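Local coordinates for protein pof8 (Schizosaccharomyces pombe, PDB 6TZN), which binds telomerase RNA ter1 and promotes its assembly with the catalytic subunit trt1, here represented by its C-terminal xRRM domain, at residues Y34-Q39 against I61-P66. Residues are numbered along the deposited sequence; the frame is centred on the assembly and turned at random.
With NO3 (nitrate ion), chain B.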
loop_
_atom_site.group_PDB
_atom_site.type_symbol
_atom_site.label_atom_id
_atom_site.label_comp_id
_atom_site.label_asym_id
_atom_site.label_seq_id
_atom_site.Cartn_x
_atom_site.Cartn_y
_atom_site.Cartn_z
ATOM N N TYR A 34 7.233 -4.760 -5.861
ATOM C CA TYR A 34 8.355 -5.542 -5.361
ATOM C C TYR A 34 7.909 -6.470 -4.237
ATOM O O TYR A 34 8.214 -7.670 -4.242
ATOM C CB TYR A 34 9.446 -4.577 -4.882
ATOM C CG TYR A 34 10.715 -5.250 -4.430
ATOM C CD1 TYR A 34 10.838 -5.755 -3.139
ATOM C CD2 TYR A 34 11.790 -5.390 -5.297
ATOM C CE1 TYR A 34 11.997 -6.387 -2.731
ATOM C CE2 TYR A 34 12.955 -6.010 -4.895
ATOM C CZ TYR A 34 13.050 -6.510 -3.613
ATOM O OH TYR A 34 14.211 -7.122 -3.218
ATOM N N VAL A 35 7.172 -5.927 -3.269
ATOM C CA VAL A 35 6.705 -6.720 -2.135
ATOM C C VAL A 35 5.697 -7.776 -2.582
ATOM O O VAL A 35 5.783 -8.947 -2.180
ATOM C CB VAL A 35 6.138 -5.771 -1.062
ATOM C CG1 VAL A 35 5.445 -6.533 0.046
ATOM C CG2 VAL A 35 7.246 -4.902 -0.490
ATOM N N PHE A 36 4.747 -7.380 -3.435
ATOM C CA PHE A 36 3.723 -8.287 -3.948
ATOM C C PHE A 36 4.356 -9.506 -4.602
ATOM O O PHE A 36 3.907 -10.638 -4.388
ATOM C CB PHE A 36 2.881 -7.514 -4.974
ATOM C CG PHE A 36 1.535 -8.123 -5.299
ATOM C CD1 PHE A 36 1.439 -9.204 -6.164
ATOM C CD2 PHE A 36 0.364 -7.569 -4.800
ATOM C CE1 PHE A 36 0.203 -9.742 -6.498
ATOM C CE2 PHE A 36 -0.869 -8.097 -5.127
ATOM C CZ PHE A 36 -0.951 -9.190 -5.973
ATOM N N SER A 37 5.416 -9.301 -5.388
ATOM C CA SER A 37 6.029 -10.409 -6.110
ATOM C C SER A 37 6.693 -11.420 -5.182
ATOM O O SER A 37 6.820 -12.592 -5.557
ATOM C CB SER A 37 7.023 -9.893 -7.153
ATOM O OG SER A 37 8.195 -9.385 -6.546
ATOM N N ARG A 38 7.111 -11.003 -3.984
ATOM C CA ARG A 38 7.615 -11.951 -2.994
ATOM C C ARG A 38 6.501 -12.717 -2.300
ATOM O O ARG A 38 6.766 -13.774 -1.721
ATOM C CB ARG A 38 8.454 -11.239 -1.928
ATOM C CG ARG A 38 9.931 -11.129 -2.252
ATOM C CD ARG A 38 10.218 -9.911 -3.078
ATOM N NE ARG A 38 11.519 -10.010 -3.714
ATOM C CZ ARG A 38 11.834 -9.398 -4.846
ATOM N NH1 ARG A 38 10.933 -8.624 -5.443
ATOM N NH2 ARG A 38 13.044 -9.562 -5.371
ATOM N N GLN A 39 5.267 -12.219 -2.351
ATOM C CA GLN A 39 4.135 -12.875 -1.710
ATOM C C GLN A 39 3.497 -13.923 -2.612
ATOM O O GLN A 39 3.054 -14.973 -2.129
ATOM C CB GLN A 39 3.098 -11.824 -1.296
ATOM C CG GLN A 39 2.016 -12.334 -0.371
ATOM C CD GLN A 39 2.569 -12.790 0.968
ATOM O OE1 GLN A 39 3.679 -12.411 1.362
ATOM N NE2 GLN A 39 1.794 -13.592 1.683
ATOM N N ILE A 61 -4.534 2.627 -1.547
ATOM C CA ILE A 61 -4.373 1.912 -2.805
ATOM C C ILE A 61 -5.720 1.331 -3.217
ATOM O O ILE A 61 -6.363 0.617 -2.433
ATOM C CB ILE A 61 -3.328 0.786 -2.680
ATOM C CG1 ILE A 61 -2.086 1.248 -1.900
ATOM C CG2 ILE A 61 -2.968 0.253 -4.068
ATOM C CD1 ILE A 61 -1.375 2.453 -2.503
ATOM N N ARG A 62 -6.147 1.627 -4.444
ATOM C CA ARG A 62 -7.306 0.981 -5.054
ATOM C C ARG A 62 -6.768 -0.131 -5.948
ATOM O O ARG A 62 -6.209 0.135 -7.019
ATOM C CB ARG A 62 -8.139 1.991 -5.850
ATOM C CG ARG A 62 -9.511 1.487 -6.332
ATOM C CD ARG A 62 -9.410 0.621 -7.587
ATOM N NE ARG A 62 -10.603 0.721 -8.416
ATOM C CZ ARG A 62 -11.114 -0.258 -9.157
ATOM N NH1 ARG A 62 -10.574 -1.473 -9.154
ATOM N NH2 ARG A 62 -12.187 -0.014 -9.899
ATOM N N TRP A 63 -6.940 -1.375 -5.507
ATOM C CA TRP A 63 -6.445 -2.523 -6.247
ATOM C C TRP A 63 -7.431 -2.911 -7.338
ATOM O O TRP A 63 -8.614 -2.564 -7.293
ATOM C CB TRP A 63 -6.218 -3.694 -5.291
ATOM C CG TRP A 63 -5.081 -3.419 -4.364
ATOM C CD1 TRP A 63 -5.152 -2.883 -3.103
ATOM C CD2 TRP A 63 -3.694 -3.634 -4.633
ATOM N NE1 TRP A 63 -3.888 -2.772 -2.568
ATOM C CE2 TRP A 63 -2.973 -3.214 -3.491
ATOM C CE3 TRP A 63 -2.987 -4.140 -5.730
ATOM C CZ2 TRP A 63 -1.583 -3.293 -3.415
ATOM C CZ3 TRP A 63 -1.609 -4.219 -5.656
ATOM C CH2 TRP A 63 -0.919 -3.795 -4.505
ATOM N N LYS A 64 -6.931 -3.644 -8.334
ATOM C CA LYS A 64 -7.801 -4.059 -9.429
ATOM C C LYS A 64 -8.920 -4.972 -8.937
ATOM O O LYS A 64 -10.070 -4.841 -9.378
ATOM C CB LYS A 64 -6.997 -4.722 -10.549
ATOM C CG LYS A 64 -7.800 -4.947 -11.821
ATOM C CD LYS A 64 -6.964 -5.611 -12.902
ATOM C CE LYS A 64 -7.762 -5.772 -14.186
ATOM N NZ LYS A 64 -6.955 -6.400 -15.267
ATOM N N THR A 65 -8.606 -5.909 -8.046
ATOM C CA THR A 65 -9.558 -6.903 -7.562
ATOM C C THR A 65 -9.356 -7.121 -6.072
ATOM O O THR A 65 -8.278 -6.843 -5.538
ATOM C CB THR A 65 -9.401 -8.260 -8.269
ATOM O OG1 THR A 65 -8.202 -8.903 -7.811
ATOM C CG2 THR A 65 -9.380 -8.108 -9.791
ATOM N N PRO A 66 -10.366 -7.668 -5.378
ATOM C CA PRO A 66 -10.183 -7.970 -3.946
ATOM C C PRO A 66 -9.044 -8.935 -3.668
ATOM O O PRO A 66 -8.384 -8.825 -2.625
ATOM C CB PRO A 66 -11.540 -8.557 -3.533
ATOM C CG PRO A 66 -12.503 -7.942 -4.482
ATOM C CD PRO A 66 -11.767 -7.873 -5.798
HETATM N N NO3 B . -11.999 3.764 -9.659
HETATM O O1 NO3 B . -11.263 3.531 -8.670
HETATM O O2 NO3 B . -11.959 4.888 -10.216
HETATM O O3 NO3 B . -12.795 2.890 -10.102
#
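With CG of Phe36 swung anti to its own backbone N (chi1 -162°) and CG of Trp63 anti to its carbonyl carbon (chi1 -68°), two aromatic side chains span the 11.9 Å between the CA atoms of Phe36 and Trp63. They come in from opposing directions and run alongside one another. CD2 of Phe36 lies 4.0 Å from CZ3 of Trp63, and CH2 of Trp63 is also 4.0 Å from Phe36 CD2. The planes are inclined by 30° and laterally offset, with little face-to-face overlap, the phenyl and six-membered indole centroids standing 5.7 Å apart; dispersion between ring carbons, with little true stacking, joins them. A methyl of the strand, Ile61 CG2, lies over the outer part of one face of the Trp63 indole, 3.4 Å above its plane, while NE1 is satisfied by the hydroxyl of Thr14. Away from this buried pair, Arg62 donates an N-H from NH1 to Trp63 O (2.9 Å). The pair illustrates how an RRM packs helix on sheet: it ties the C-terminal part of helix 25-39 to the C-terminal part of inner strand 58-63, with Thr71 and Cys72 of helix 66-78 touching Phe36 and Trp63, respectively.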